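Local structure of carboxypeptidase 1 (Deinococcus radiodurans str. R1, 5GIV) at residues V294-S297 / Q298-L301; A43-R46 / A47-Q50; D383-H386 / A387-Q391. The protein probably acts as a metal-dependent carboxypeptidase that releases amino acids one at a time from peptide C-termini, with broad specificity except for proline. One frame throughout, in Å; residues are numbered along the deposited sequence.

Interaction 1 of 3, residues V294-S297 / Q298-L301. With ZN (zinc ion), chain G.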
loop_
_atom_site.group_PDB
_atom_site.type_symbol
_atom_site.label_atom_id
_atom_site.label_comp_id
_atom_site.label_asym_id
_atom_site.label_seq_id
_atom_site.Cartn_x
_atom_site.Cartn_y
_atom_site.Cartn_z
ATOM N N VAL A 294 -2.088 -11.829 25.472
ATOM C CA VAL A 294 -1.038 -10.868 25.779
ATOM C C VAL A 294 -1.146 -9.667 24.850
ATOM O O VAL A 294 -1.006 -8.517 25.283
ATOM C CB VAL A 294 0.353 -11.531 25.697
ATOM C CG1 VAL A 294 1.443 -10.485 25.854
ATOM C CG2 VAL A 294 0.496 -12.580 26.763
ATOM N N HIS A 295 -1.429 -9.907 23.567
ATOM C CA HIS A 295 -1.554 -8.791 22.631
ATOM C C HIS A 295 -2.677 -7.848 23.047
ATOM O O HIS A 295 -2.467 -6.640 23.204
ATOM C CB HIS A 295 -1.778 -9.308 21.210
ATOM C CG HIS A 295 -0.858 -8.688 20.211
ATOM N ND1 HIS A 295 -0.848 -7.335 19.954
ATOM C CD2 HIS A 295 0.134 -9.224 19.461
ATOM C CE1 HIS A 295 0.097 -7.066 19.071
ATOM N NE2 HIS A 295 0.704 -8.196 18.749
ATOM N N GLU A 296 -3.874 -8.392 23.273
ATOM C CA GLU A 296 -5.000 -7.570 23.692
ATOM C C GLU A 296 -4.787 -6.956 25.071
ATOM O O GLU A 296 -5.460 -5.978 25.413
ATOM C CB GLU A 296 -6.281 -8.396 23.692
ATOM C CG GLU A 296 -7.537 -7.578 23.928
ATOM C CD GLU A 296 -7.953 -6.773 22.705
ATOM O OE1 GLU A 296 -9.113 -6.317 22.670
ATOM O OE2 GLU A 296 -7.124 -6.596 21.783
ATOM N N SER A 297 -3.890 -7.523 25.884
ATOM C CA SER A 297 -3.583 -6.898 27.164
ATOM C C SER A 297 -2.942 -5.543 26.958
ATOM O O SER A 297 -3.104 -4.644 27.787
ATOM C CB SER A 297 -2.641 -7.784 27.986
ATOM O OG SER A 297 -1.300 -7.665 27.527
ATOM N N GLN A 298 -2.221 -5.382 25.855
ATOM C CA GLN A 298 -1.496 -4.150 25.604
ATOM C C GLN A 298 -2.382 -3.096 24.947
ATOM O O GLN A 298 -2.300 -1.910 25.289
ATOM C CB GLN A 298 -0.273 -4.474 24.761
ATOM C CG GLN A 298 0.672 -5.383 25.537
ATOM C CD GLN A 298 0.925 -4.841 26.950
ATOM O OE1 GLN A 298 1.442 -3.734 27.113
ATOM N NE2 GLN A 298 0.564 -5.621 27.965
ATOM N N SER A 299 -3.244 -3.501 24.016
ATOM C CA SER A 299 -4.228 -2.552 23.509
ATOM C C SER A 299 -5.118 -2.050 24.639
ATOM O O SER A 299 -5.392 -0.851 24.739
ATOM C CB SER A 299 -5.043 -3.189 22.386
ATOM O OG SER A 299 -5.552 -4.437 22.791
ATOM N N ARG A 300 -5.556 -2.950 25.516
ATOM C CA ARG A 300 -6.436 -2.556 26.607
ATOM C C ARG A 300 -5.697 -1.753 27.670
ATOM O O ARG A 300 -6.295 -0.895 28.329
ATOM C CB ARG A 300 -7.079 -3.796 27.219
ATOM C CG ARG A 300 -8.086 -4.459 26.287
ATOM C CD ARG A 300 -9.187 -3.480 25.890
ATOM N NE ARG A 300 -10.349 -4.176 25.352
ATOM C CZ ARG A 300 -11.493 -3.584 25.010
ATOM N NH1 ARG A 300 -11.641 -2.269 25.155
ATOM N NH2 ARG A 300 -12.502 -4.316 24.548
ATOM N N LEU A 301 -4.410 -2.022 27.871
ATOM C CA LEU A 301 -3.663 -1.241 28.843
ATOM C C LEU A 301 -3.596 0.222 28.413
ATOM O O LEU A 301 -3.990 1.125 29.163
ATOM C CB LEU A 301 -2.267 -1.839 29.020
ATOM C CG LEU A 301 -1.328 -1.234 30.074
ATOM C CD1 LEU A 301 -0.270 -2.248 30.551
ATOM C CD2 LEU A 301 -0.655 0.035 29.519
HETATM ZN ZN ZN G . -7.552 -5.534 19.931
HETATM O O HOH W 1 -10.860 -6.807 24.774
HETATM O O HOH W 2 -9.579 -5.620 20.157
HETATM O O HOH W 3 -7.922 -4.919 17.631
HETATM O O HOH W 4 -7.175 -7.242 18.226
#

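Interaction 2 of 3, residues A43-R46 / A47-Q50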
loop_
_atom_site.group_PDB
_atom_site.type_symbol
_atom_site.label_atom_id
_atom_site.label_comp_id
_atom_site.label_asym_id
_atom_site.label_seq_id
_atom_site.Cartn_x
_atom_site.Cartn_y
_atom_site.Cartn_z
ATOM N N ALA A 43 -11.210 -6.060 -6.556
ATOM C CA ALA A 43 -11.324 -7.025 -5.469
ATOM C C ALA A 43 -10.882 -8.407 -5.915
ATOM O O ALA A 43 -10.093 -9.073 -5.227
ATOM C CB ALA A 43 -12.763 -7.068 -4.961
ATOM N N GLU A 44 -11.339 -8.835 -7.092
ATOM C CA GLU A 44 -11.123 -10.214 -7.513
ATOM C C GLU A 44 -9.650 -10.475 -7.767
ATOM O O GLU A 44 -9.105 -11.503 -7.345
ATOM C CB GLU A 44 -11.932 -10.517 -8.773
ATOM C CG GLU A 44 -11.889 -11.979 -9.166
ATOM C CD GLU A 44 -12.638 -12.273 -10.455
ATOM O OE1 GLU A 44 -12.188 -13.176 -11.200
ATOM O OE2 GLU A 44 -13.656 -11.594 -10.728
ATOM N N ASP A 45 -8.992 -9.556 -8.470
ATOM C CA ASP A 45 -7.578 -9.717 -8.776
ATOM C C ASP A 45 -6.741 -9.710 -7.503
ATOM O O ASP A 45 -5.784 -10.483 -7.373
ATOM C CB ASP A 45 -7.148 -8.614 -9.743
ATOM C CG ASP A 45 -7.725 -8.810 -11.147
ATOM O OD1 ASP A 45 -8.306 -9.888 -11.417
ATOM O OD2 ASP A 45 -7.671 -7.856 -11.951
ATOM N N ARG A 46 -7.093 -8.856 -6.543
ATOM C CA ARG A 46 -6.331 -8.826 -5.308
ATOM C C ARG A 46 -6.445 -10.156 -4.573
ATOM O O ARG A 46 -5.463 -10.640 -3.999
ATOM C CB ARG A 46 -6.798 -7.665 -4.428
ATOM C CG ARG A 46 -6.141 -7.634 -3.063
ATOM C CD ARG A 46 -4.608 -7.538 -3.142
ATOM N NE ARG A 46 -4.142 -6.431 -3.970
ATOM C CZ ARG A 46 -4.010 -5.173 -3.547
ATOM N NH1 ARG A 46 -4.304 -4.853 -2.291
ATOM N NH2 ARG A 46 -3.580 -4.231 -4.381
ATOM N N ALA A 47 -7.637 -10.765 -4.582
ATOM C CA ALA A 47 -7.824 -12.046 -3.901
ATOM C C ALA A 47 -6.979 -13.145 -4.543
ATOM O O ALA A 47 -6.410 -14.001 -3.851
ATOM C CB ALA A 47 -9.304 -12.426 -3.897
ATOM N N ARG A 48 -6.867 -13.127 -5.867
ATOM C CA ARG A 48 -6.025 -14.119 -6.519
ATOM C C ARG A 48 -4.560 -13.865 -6.196
ATOM O O ARG A 48 -3.788 -14.814 -5.996
ATOM C CB ARG A 48 -6.280 -14.106 -8.031
ATOM C CG ARG A 48 -5.662 -15.261 -8.812
ATOM C CD ARG A 48 -5.995 -15.125 -10.294
ATOM N NE ARG A 48 -5.515 -13.847 -10.807
ATOM C CZ ARG A 48 -6.284 -12.793 -11.055
ATOM N NH1 ARG A 48 -7.591 -12.863 -10.870
ATOM N NH2 ARG A 48 -5.744 -11.667 -11.492
ATOM N N GLN A 49 -4.152 -12.593 -6.162
ATOM C CA GLN A 49 -2.793 -12.260 -5.738
ATOM C C GLN A 49 -2.517 -12.780 -4.332
ATOM O O GLN A 49 -1.472 -13.389 -4.074
ATOM C CB GLN A 49 -2.574 -10.748 -5.799
ATOM C CG GLN A 49 -2.584 -10.149 -7.198
ATOM C CD GLN A 49 -2.646 -8.628 -7.167
ATOM O OE1 GLN A 49 -2.841 -8.025 -6.109
ATOM N NE2 GLN A 49 -2.487 -8.002 -8.331
ATOM N N GLN A 50 -3.457 -12.562 -3.408
ATOM C CA GLN A 50 -3.257 -13.025 -2.039
ATOM C C GLN A 50 -3.186 -14.542 -1.996
ATOM O O GLN A 50 -2.360 -15.117 -1.275
ATOM C CB GLN A 50 -4.374 -12.508 -1.128
ATOM C CG GLN A 50 -4.334 -10.999 -0.921
ATOM C CD GLN A 50 -5.535 -10.472 -0.182
ATOM O OE1 GLN A 50 -6.634 -10.380 -0.735
ATOM N NE2 GLN A 50 -5.336 -10.117 1.081
#

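Interaction 3 of 3, residues D383-H386 / A387-Q391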
loop_
_atom_site.group_PDB
_atom_site.type_symbol
_atom_site.label_atom_id
_atom_site.label_comp_id
_atom_site.label_asym_id
_atom_site.label_seq_id
_atom_site.Cartn_x
_atom_site.Cartn_y
_atom_site.Cartn_z
ATOM N N ASP A 383 -31.490 -18.024 16.973
ATOM C CA ASP A 383 -32.369 -18.015 18.138
ATOM C C ASP A 383 -31.585 -18.179 19.437
ATOM O O ASP A 383 -31.869 -17.492 20.424
ATOM C CB ASP A 383 -33.435 -19.099 17.984
ATOM C CG ASP A 383 -34.325 -18.862 16.767
ATOM O OD1 ASP A 383 -34.712 -17.694 16.535
ATOM O OD2 ASP A 383 -34.613 -19.830 16.020
ATOM N N ALA A 384 -30.607 -19.091 19.467
ATOM C CA ALA A 384 -29.815 -19.279 20.683
ATOM C C ALA A 384 -29.033 -18.017 21.033
ATOM O O ALA A 384 -28.877 -17.683 22.216
ATOM C CB ALA A 384 -28.869 -20.466 20.523
ATOM N N TRP A 385 -28.541 -17.304 20.011
ATOM C CA TRP A 385 -27.824 -16.051 20.229
ATOM C C TRP A 385 -28.713 -15.029 20.930
ATOM O O TRP A 385 -28.325 -14.451 21.955
ATOM C CB TRP A 385 -27.313 -15.510 18.887
ATOM C CG TRP A 385 -26.537 -14.197 18.971
ATOM C CD1 TRP A 385 -27.042 -12.961 19.272
ATOM C CD2 TRP A 385 -25.139 -13.999 18.692
ATOM N NE1 TRP A 385 -26.042 -12.016 19.222
ATOM C CE2 TRP A 385 -24.866 -12.627 18.869
ATOM C CE3 TRP A 385 -24.095 -14.850 18.320
ATOM C CZ2 TRP A 385 -23.594 -12.090 18.693
ATOM C CZ3 TRP A 385 -22.829 -14.317 18.148
ATOM C CH2 TRP A 385 -22.590 -12.951 18.335
ATOM N N HIS A 386 -29.910 -14.783 20.386
ATOM C CA HIS A 386 -30.841 -13.849 21.016
ATOM C C HIS A 386 -31.191 -14.284 22.435
ATOM O O HIS A 386 -31.249 -13.458 23.353
ATOM C CB HIS A 386 -32.115 -13.717 20.176
ATOM C CG HIS A 386 -31.925 -12.977 18.885
ATOM N ND1 HIS A 386 -31.186 -11.816 18.790
ATOM C CD2 HIS A 386 -32.387 -13.231 17.635
ATOM C CE1 HIS A 386 -31.197 -11.391 17.538
ATOM N NE2 HIS A 386 -31.918 -12.230 16.817
ATOM N N ALA A 387 -31.428 -15.581 22.637
ATOM C CA ALA A 387 -31.739 -16.064 23.978
ATOM C C ALA A 387 -30.585 -15.798 24.937
ATOM O O ALA A 387 -30.800 -15.385 26.082
ATOM C CB ALA A 387 -32.077 -17.554 23.932
ATOM N N ALA A 388 -29.350 -16.028 24.486
ATOM C CA ALA A 388 -28.195 -15.787 25.346
ATOM C C ALA A 388 -27.987 -14.296 25.607
ATOM O O ALA A 388 -27.501 -13.923 26.679
ATOM C CB ALA A 388 -26.942 -16.407 24.735
ATOM N N TYR A 389 -28.304 -13.432 24.632
ATOM C CA TYR A 389 -28.198 -11.994 24.871
ATOM C C TYR A 389 -29.242 -11.529 25.883
ATOM O O TYR A 389 -28.928 -10.733 26.776
ATOM C CB TYR A 389 -28.305 -11.218 23.550
ATOM C CG TYR A 389 -26.963 -10.737 23.048
ATOM C CD1 TYR A 389 -26.074 -11.611 22.439
ATOM C CD2 TYR A 389 -26.575 -9.419 23.208
ATOM C CE1 TYR A 389 -24.835 -11.178 22.003
ATOM C CE2 TYR A 389 -25.348 -8.976 22.770
ATOM C CZ TYR A 389 -24.480 -9.852 22.169
ATOM O OH TYR A 389 -23.251 -9.395 21.743
ATOM N N GLU A 390 -30.482 -12.026 25.786
ATOM C CA GLU A 390 -31.469 -11.700 26.816
ATOM C C GLU A 390 -31.001 -12.173 28.185
ATOM O O GLU A 390 -31.104 -11.440 29.176
ATOM C CB GLU A 390 -32.830 -12.309 26.489
ATOM C CG GLU A 390 -33.475 -11.774 25.238
ATOM C CD GLU A 390 -34.844 -12.375 25.012
ATOM O OE1 GLU A 390 -35.684 -12.286 25.939
ATOM O OE2 GLU A 390 -35.071 -12.945 23.915
ATOM N N GLN A 391 -30.467 -13.395 28.254
ATOM C CA GLN A 391 -30.027 -13.939 29.531
ATOM C C GLN A 391 -28.826 -13.182 30.085
ATOM O O GLN A 391 -28.805 -12.832 31.269
ATOM C CB GLN A 391 -29.657 -15.413 29.355
ATOM C CG GLN A 391 -28.839 -15.986 30.505
ATOM C CD GLN A 391 -28.331 -17.399 30.234
ATOM O OE1 GLN A 391 -28.647 -18.007 29.205
ATOM N NE2 GLN A 391 -27.485 -17.903 31.132
#

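Interaction 1 of 3, residues V294-S297 / Q298-L301
Glu-296 carries its CG opposite its backbone N (chi1 -172°) and bends at chi2, which lays its carboxylate over Ser-299 and alongside Arg-300, one turn on in helix 292-306. This helix supplies the third protein ligand of an HExxH-type zinc site: OE2 binds the zinc ion at 2.2 Å, together with His-266 and His-270 of helix 257-275 and three waters. Ser-299 OG sits 2.9 Å from Glu-296 OE2 while donating a hydrogen bond to Glu-296 O (3.0 Å). That same carbonyl also takes the backbone N-H of Arg-300, both donors coming from one face of its plane. The other carboxylate oxygen, OE1, accepts from the zinc-bound water 2 and from water 1. Water 1 in turn receives the N-H of Arg-300 NE at 2.7 Å, in the guanidinium plane. The direct salt bridge from Glu-296 OE1 to Arg-300 NE is long (3.6 Å) and rests on charge alone, since OE1 lies well out of the guanidinium plane and no N-H points at it; the two planes stand 79° apart. Arg-300 NH1 has a salt bridge to Glu-303, and Tyr-357 adds a cation-pi contact. Thus both carboxylate oxygens are engaged, one by the metal and one by water, an arrangement consistent with a tightly positioned ligand. Ser-297 and Gln-298 lie away from the metal, against helices 420-439 and 453-464. Gln-298 OE1 bonds Tyr-464 OH, and Gln-298 NE2 donates to Ser-297 OG at 2.8 Å, the hydroxyl oxygen lying 17° out of the amide plane.

Interaction 2 of 3, residues A43-R46 / A47-Q50
Asp-45 and Arg-48 run side by side on the first turns of helix 43-62, pointing the same way, and form an i to i+3 salt bridge. Their flat ends are turned steeply against each other, 71° between carboxylate and guanidinium, yet Asp-45 OD1 lies in the guanidinium plane, at its edge. There it faces two nitrogens at once: Arg-48 NH1 at 3.1 Å and, by a weak bond, Arg-48 NH2 at the same distance. NH1 comes to OD1 from the anti side, well out of the carboxylate plane. Arg-48 reaches back because its chain, extended through chi2, turns at chi3. The guanidinium also has Asp-45 O over one face, and its NE forms a salt bridge with Asp-22 of the second subunit, so this arginine links an intrahelical pair to the dimer interface. Round the helix, Arg-46 and Gln-49 are set differently: the side chains cross, but guanidinium and amide are almost coplanar (15°). A double bend, at chi2 and chi3, curls Arg-46 so that its NE donates to Gln-49 OE1 at 3.0 Å, nearly along the C=O axis; the bond is bent at the hydrogen (141°), with OE1 tilted from the guanidinium plane. Gln-49 NE2 bonds to Leu-241 O of the second subunit, which uses both ends of the amide. Arg-46 NH1 pairs with Asp-33, joining this helix to helix 8-36 of its own chain, on which Gln-49 and Gln-50 also rest through Leu-30. Gln-50 sets its amide almost perpendicular to the Arg-46 guanidinium, its OE1 3.6 Å from Arg-46 CG.

Interaction 3 of 3, residues D383-H386 / A387-Q391
Trp-385 and Tyr-389 are joined one turn apart in helix 381-393 by a regular i to i+4 backbone bond, Tyr-389 N to Trp-385 O at 2.9 Å, and Ala-388 N to Ala-384 O and Glu-390 N to His-386 O repeat it. Their side chains leave the helix side by side, pointing the same way, as an offset aromatic pair. The five-membered ring of Trp-385 and the phenol ring lie only 12° from parallel, but they are slid so far that they hardly overlap. Contact is therefore made chiefly by the NE1 side of the indole and one flank of the phenol: Trp-385 NE1 comes to 3.1 Å from Tyr-389 CE1, and Trp-385 CE2 to 3.5 Å from that same carbon. With CG trans to the amide nitrogen, the Trp-385 indole runs out beside the Tyr-389 ring, whose chi1 of -103° lies off the staggered positions and sets it nearly parallel to the indole. Beyond the pair, Trp-385 rests on Arg-364 and Leu-367 of helix 357-372, and Ala-388 on Thr-363. Next to Trp-385 in the chain, His-386 NE2 makes a weak hydrogen bond to Asp-400, and both His-386 and Glu-390 touch Arg-396. Tyr-389 OH is hydrogen-bonded to His-360 ND1 and Arg-364 NH1, and its ring meets that of His-360 at about 65°. The indole-phenol pair is thus a contact within one helix, whereas the buried hydroxyl with its two bonds, the ring contact with His-360 and the packing of Trp-385 join helix 381-393 to helix 357-372.

Interaction 1 is the only one of the three at the metal: its centre lies 7 Å from the centre of the chain, and it holds Glu-296, one of the three protein ligands of the zinc ion. Interactions 2 and 3 are peripheral, with centres 26 and 24 Å from the chain centre. Interaction 2 is 32 Å from interaction 1 between centres and contributes to the contact with the second subunit. Interaction 3 is 28 Å away between centres, with nearest atoms about 12 Å apart, and is related to interaction 1 through helix 357-372, which supplies Tyr-357 to one and His-360 and Arg-364 to the other. Interactions 2 and 3 are farthest apart, 37 Å between centres.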